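Side-chain contacts in erythropoietin (Homo sapiens, PDB 1EER), which binds and dimerises its receptor, activating JAK2 and downstream STAT signalling, and thereby controls the proliferation and differentiation of red blood cells: residues A19-A22 against E23-T26; L108-L112 against G113-E117; T157-A160 against C161-G164. The protein carries 5 engineered substitutions. One frame throughout, in Å; residues are numbered along the deposited sequence.

In the fold
From the N terminus the chain first forms helix 9-25, and contact 1 lies in its last turns. Contact 2 comes next, where helix 91-111 ends and helix 114-120 starts after a short turn. Contact 3 is where helix 138-161 runs out into the C-terminal tail. All three are local, each between adjoining segments, so they follow in series and none encloses or crosses another. Contact 1 stands apart: its centre is about 27 Å from that of contact 2, and the two lie on opposite sides of the chain's centre. Contacts 2 and 3 touch: Leu112 CD1 packs on Ala160 CB at 3.7 Å, joining the end of helix 91-111 to that of helix 138-161.

Contact 1: residues A19-A22 against E23-T26; sequences AKEA and EKIT. Engineered in segment 23-26: Lys24 (natural residue Asn).
Glu21 and Lys24 lie one helical turn apart, and their side chains cross at a slant before meeting at the ends. Both start with CG anti to the backbone N (chi1 -178° and 178°); Glu21 then bends at chi2 and Lys24 at chi3, which brings the ammonium to the carboxylate. Lys24 NZ reaches Glu21 OE1 at 2.5 Å, on the syn lone pair facing the other oxygen, in a salt bridge so short that its exact length is doubtful; Glu21 OE2 stands 3.1 Å from the same Lys24 NZ. Lys24 is an engineered residue, replacing a glycosylated asparagine, so this ion pair belongs to the construct. Ile25 crosses the Glu21 carboxylate from another direction: Glu21 OE2 lies 3.3 Å from Ile25 CG1 and beside CD1, so the acid has an apolar neighbour as well as a charge. Beneath run the helical backbone bonds, with Glu23 N on Ala19 O at 2.8 Å and Lys24 N on Lys20 O at 2.7 Å. At the helix end Ala22 O receives Thr26 N at 3.0 Å, and Thr26 OG1 stands 2.7 Å from the same oxygen. Ala22 and Thr26 rest on Phe142 of helix 138-161, and Ile25 on His94 of helix 91-111. The arrangement is an i to i+3 ion pair on the last turns of the first long helix of a four-helix-bundle cytokine.

Contact 2: residues L108-L112 against G113-E117; sequences LLRAL and GAQKE
Arg110 O is held by two donors, Gly113 N at 2.7 Å and a water at 2.8 Å. The amide of Gly113 comes in well above the carbonyl plane, 61° out of it, in a tight i to i+3 bond. The water gives a proton to Arg110 O and accepts one from Lys116 N, 2.9 Å away, so it bridges the last turn of one helix to the first turn of the next. One residue further on, Ala114 N bonds back to Leu109 O at 3.2 Å. With Gly113 at positive phi (97°), this makes a Schellman motif, and Gly113 is also the N-cap of helix 114-120.

Next to this turn Arg110 and Gln115 run alongside each other, pointing the same way, with the guanidinium and amide planes 24° apart. Arg110 has CG anti to its backbone nitrogen and turns at chi3, while Gln115 stays extended beyond CG. Arg110 NE meets Gln115 OE1 at 3.0 Å, but the bond is bent and weak, and the oxygen approaches the guanidinium obliquely. Gln115 also touches Trp64 of helix 56-82, and Arg110 packs on an acidic side chain of another protein's chain. Elsewhere on the turn Ala114 CB packs on Leu109 CG at 3.8 Å; Leu109 rests on Val63 and Leu67 of helix 56-82, and Ala114 and Leu112 on Tyr156 of helix 138-161. Backbone bonds and one water therefore appear to carry most of the polar load at this helix-to-helix corner: Leu109 O and Arg110 O, at the end of helix 91-111, are met by the N-cap glycine, the first residue of helix 114-120 and the water, and the arginine-glutamine pair adds only a weak link.

Contact 3: residues T157-A160 against C161-G164; sequences TGEA and CRTG
Cys161, Arg162 and Ala160 bring most of the surface into this turn, where helix 138-161 gives way to the tail. Cys161 keeps a helical bond, its N on Thr157 O at 3.2 Å. Its SG sits beside the backbone N (chi1 -78°), which turns the sulfur back along the helix until it lies 3.2 Å from Thr157 O and 3.9 Å from Thr157 CG2. From there SG forms the disulfide to Cys7, tying the helix end to the N-terminal segment.

Arg162, centre of an inverse gamma turn, leaves the helical path but folds its side chain back over the preceding turn. One face of the guanidinium lies over Glu159 CA, 3.7 Å from Arg162 NH2 and set toward the rim. The Glu159 and Arg162 side chains cross at a slant, carboxylate and guanidinium planes 46° apart, and the ion pair from Glu159 OE2 to Arg162 NH1 is long at 4.0 Å. Arg162 N bonds to Glu159 O from above the carbonyl plane.

Ala160 contributes its carbonyl: Thr163 OG1 donates to Ala160 O at 2.7 Å. The disulfide fixes Cys161 to Cys7, and the threonine bond ties the first tail residues to the last turn; beyond them Gly164 is poorly ordered. The stretched ion pair would probably add only modest electrostatic attraction.

Contact 1: residues A19-A22 against E23-T26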
# COMPACT_ATOMS: atom_id res chain seq x y z
N ALA A 19 -0.52 7.57 -1.00
CA ALA A 19 -1.67 8.44 -0.79
C ALA A 19 -2.06 8.52 0.68
O ALA A 19 -2.46 9.58 1.17
CB ALA A 19 -2.85 7.97 -1.64
N LYS A 20 -1.95 7.39 1.39
CA LYS A 20 -2.27 7.33 2.81
C LYS A 20 -1.34 8.26 3.57
O LYS A 20 -1.77 9.03 4.44
CB LYS A 20 -2.11 5.89 3.32
CG LYS A 20 -2.45 5.68 4.79
CD LYS A 20 -2.66 4.19 5.05
CE LYS A 20 -2.38 3.82 6.49
NZ LYS A 20 -3.43 4.32 7.41
N GLU A 21 -0.05 8.21 3.23
CA GLU A 21 0.94 9.05 3.89
C GLU A 21 0.67 10.51 3.55
O GLU A 21 0.79 11.39 4.41
CB GLU A 21 2.35 8.63 3.46
CG GLU A 21 3.47 9.42 4.12
CD GLU A 21 3.53 9.24 5.63
OE1 GLU A 21 2.91 8.28 6.14
OE2 GLU A 21 4.20 10.05 6.31
N ALA A 22 0.29 10.77 2.31
CA ALA A 22 -0.01 12.14 1.90
C ALA A 22 -1.18 12.64 2.75
O ALA A 22 -1.10 13.68 3.39
CB ALA A 22 -0.37 12.18 0.42
N GLU A 23 -2.27 11.87 2.75
CA GLU A 23 -3.46 12.23 3.51
C GLU A 23 -3.12 12.38 5.00
O GLU A 23 -3.48 13.38 5.64
CB GLU A 23 -4.55 11.17 3.31
CG GLU A 23 -5.66 11.18 4.36
CD GLU A 23 -5.33 10.28 5.55
OE1 GLU A 23 -5.15 9.06 5.33
OE2 GLU A 23 -5.24 10.79 6.69
N LYS A 24 -2.41 11.41 5.55
CA LYS A 24 -2.05 11.46 6.96
C LYS A 24 -1.25 12.71 7.31
O LYS A 24 -1.55 13.39 8.29
CB LYS A 24 -1.26 10.21 7.35
CG LYS A 24 -0.79 10.19 8.80
CD LYS A 24 0.29 9.12 9.01
CE LYS A 24 1.69 9.73 8.89
NZ LYS A 24 2.75 8.70 8.65
N ILE A 25 -0.24 13.01 6.50
CA ILE A 25 0.60 14.18 6.74
C ILE A 25 -0.15 15.52 6.61
O ILE A 25 0.15 16.48 7.33
CB ILE A 25 1.82 14.16 5.77
CG1 ILE A 25 2.73 12.97 6.10
CG2 ILE A 25 2.58 15.47 5.85
CD1 ILE A 25 3.27 12.96 7.53
N THR A 26 -1.14 15.59 5.72
CA THR A 26 -1.88 16.84 5.56
C THR A 26 -2.91 17.07 6.67
O THR A 26 -3.62 18.08 6.66
CB THR A 26 -2.59 16.95 4.18
OG1 THR A 26 -2.98 15.66 3.70
CG2 THR A 26 -1.64 17.58 3.16

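Contact 2: residues L108-L112 against G113-E117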
# COMPACT_ATOMS: atom_id res chain seq x y z
N LEU A 108 -1.62 2.48 -16.33
CA LEU A 108 -1.96 1.16 -15.81
C LEU A 108 -3.43 0.79 -16.04
O LEU A 108 -3.74 -0.35 -16.44
CB LEU A 108 -1.62 1.09 -14.32
CG LEU A 108 -0.49 0.16 -13.85
CD1 LEU A 108 0.54 -0.05 -14.95
CD2 LEU A 108 0.15 0.76 -12.61
N LEU A 109 -4.33 1.74 -15.79
CA LEU A 109 -5.77 1.52 -15.95
C LEU A 109 -6.18 1.27 -17.38
O LEU A 109 -7.00 0.39 -17.66
CB LEU A 109 -6.54 2.74 -15.44
CG LEU A 109 -7.54 2.50 -14.32
CD1 LEU A 109 -7.01 1.43 -13.38
CD2 LEU A 109 -7.77 3.80 -13.59
N ARG A 110 -5.63 2.06 -18.29
CA ARG A 110 -5.94 1.94 -19.70
C ARG A 110 -5.64 0.54 -20.19
O ARG A 110 -6.43 -0.06 -20.89
CB ARG A 110 -5.12 2.96 -20.51
CG ARG A 110 -5.12 2.70 -22.00
CD ARG A 110 -4.34 3.78 -22.71
NE ARG A 110 -4.64 5.10 -22.17
CZ ARG A 110 -3.74 6.06 -22.00
NH1 ARG A 110 -2.47 5.83 -22.32
NH2 ARG A 110 -4.10 7.23 -21.49
N ALA A 111 -4.47 0.03 -19.82
CA ALA A 111 -4.07 -1.30 -20.22
C ALA A 111 -5.10 -2.28 -19.71
O ALA A 111 -5.31 -3.34 -20.31
CB ALA A 111 -2.70 -1.63 -19.66
N LEU A 112 -5.74 -1.93 -18.61
CA LEU A 112 -6.77 -2.76 -18.00
C LEU A 112 -8.07 -2.68 -18.81
O LEU A 112 -8.99 -3.47 -18.61
CB LEU A 112 -7.02 -2.30 -16.56
CG LEU A 112 -7.25 -3.31 -15.43
CD1 LEU A 112 -8.26 -2.73 -14.48
CD2 LEU A 112 -7.73 -4.66 -15.96
N GLY A 113 -8.14 -1.72 -19.72
CA GLY A 113 -9.33 -1.58 -20.55
C GLY A 113 -10.30 -0.54 -20.04
O GLY A 113 -11.37 -0.36 -20.62
N ALA A 114 -9.90 0.15 -18.97
CA ALA A 114 -10.72 1.18 -18.33
C ALA A 114 -11.11 2.33 -19.24
O ALA A 114 -12.28 2.74 -19.25
CB ALA A 114 -9.98 1.73 -17.11
N GLN A 115 -10.15 2.86 -19.99
CA GLN A 115 -10.44 3.97 -20.89
C GLN A 115 -11.36 3.56 -22.04
O GLN A 115 -12.26 4.31 -22.42
CB GLN A 115 -9.16 4.56 -21.46
CG GLN A 115 -9.44 5.76 -22.34
CD GLN A 115 -8.20 6.32 -22.97
OE1 GLN A 115 -7.35 5.58 -23.47
NE2 GLN A 115 -8.08 7.64 -22.95
N LYS A 116 -11.14 2.38 -22.59
CA LYS A 116 -11.97 1.88 -23.67
C LYS A 116 -13.41 1.67 -23.21
O LYS A 116 -14.36 2.15 -23.84
CB LYS A 116 -11.42 0.55 -24.19
CG LYS A 116 -11.92 0.17 -25.57
CD LYS A 116 -12.78 -1.07 -25.52
CE LYS A 116 -14.11 -0.85 -26.23
NZ LYS A 116 -14.99 -2.06 -26.12
N GLU A 117 -13.57 0.95 -22.10
CA GLU A 117 -14.89 0.67 -21.54
C GLU A 117 -15.60 1.94 -21.12
O GLU A 117 -16.79 2.12 -21.37
CB GLU A 117 -14.75 -0.27 -20.33
CG GLU A 117 -15.62 -1.53 -20.39
CD GLU A 117 -15.65 -2.31 -19.07
OE1 GLU A 117 -14.79 -2.07 -18.19
OE2 GLU A 117 -16.53 -3.18 -18.93
O HOH W 1 -8.51 1.20 -22.31

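Contact 3: residues T157-A160 against C161-G164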
# COMPACT_ATOMS: atom_id res chain seq x y z
N THR A 157 -10.47 -2.17 -10.01
CA THR A 157 -9.32 -2.99 -10.37
C THR A 157 -9.43 -4.44 -9.89
O THR A 157 -9.04 -5.36 -10.60
CB THR A 157 -8.02 -2.40 -9.80
OG1 THR A 157 -7.71 -1.17 -10.47
CG2 THR A 157 -6.88 -3.36 -9.99
N GLY A 158 -9.97 -4.63 -8.69
CA GLY A 158 -10.13 -5.97 -8.15
C GLY A 158 -11.02 -6.84 -9.01
O GLY A 158 -10.69 -7.98 -9.32
N GLU A 159 -12.18 -6.31 -9.40
CA GLU A 159 -13.11 -7.08 -10.21
C GLU A 159 -12.63 -7.30 -11.64
O GLU A 159 -12.75 -8.41 -12.17
CB GLU A 159 -14.46 -6.38 -10.25
CG GLU A 159 -15.45 -7.00 -11.23
CD GLU A 159 -16.77 -7.38 -10.59
OE1 GLU A 159 -17.27 -6.61 -9.74
OE2 GLU A 159 -17.32 -8.44 -10.94
N ALA A 160 -12.08 -6.26 -12.25
CA ALA A 160 -11.62 -6.32 -13.63
C ALA A 160 -10.48 -7.31 -13.86
O ALA A 160 -10.36 -7.90 -14.93
CB ALA A 160 -11.22 -4.92 -14.10
N CYS A 161 -9.66 -7.52 -12.84
CA CYS A 161 -8.53 -8.42 -12.96
C CYS A 161 -8.93 -9.88 -13.06
O CYS A 161 -8.20 -10.69 -13.62
CB CYS A 161 -7.57 -8.19 -11.80
SG CYS A 161 -6.55 -6.70 -12.05
N ARG A 162 -10.10 -10.21 -12.52
CA ARG A 162 -10.60 -11.57 -12.60
C ARG A 162 -11.24 -11.72 -13.97
O ARG A 162 -12.47 -11.69 -14.10
CB ARG A 162 -11.64 -11.83 -11.50
CG ARG A 162 -11.15 -11.57 -10.09
CD ARG A 162 -12.18 -12.00 -9.06
NE ARG A 162 -12.71 -10.87 -8.29
CZ ARG A 162 -13.96 -10.42 -8.39
NH1 ARG A 162 -14.82 -11.00 -9.22
NH2 ARG A 162 -14.36 -9.39 -7.65
N THR A 163 -10.41 -11.88 -15.00
CA THR A 163 -10.91 -12.00 -16.37
C THR A 163 -10.20 -13.05 -17.23
O THR A 163 -9.26 -12.73 -17.97
CB THR A 163 -10.83 -10.65 -17.12
OG1 THR A 163 -11.72 -9.71 -16.49
CG2 THR A 163 -11.24 -10.81 -18.59
N GLY A 164 -10.67 -14.29 -17.14
CA GLY A 164 -10.10 -15.36 -17.95
C GLY A 164 -10.84 -15.36 -19.27
O GLY A 164 -11.08 -14.29 -19.84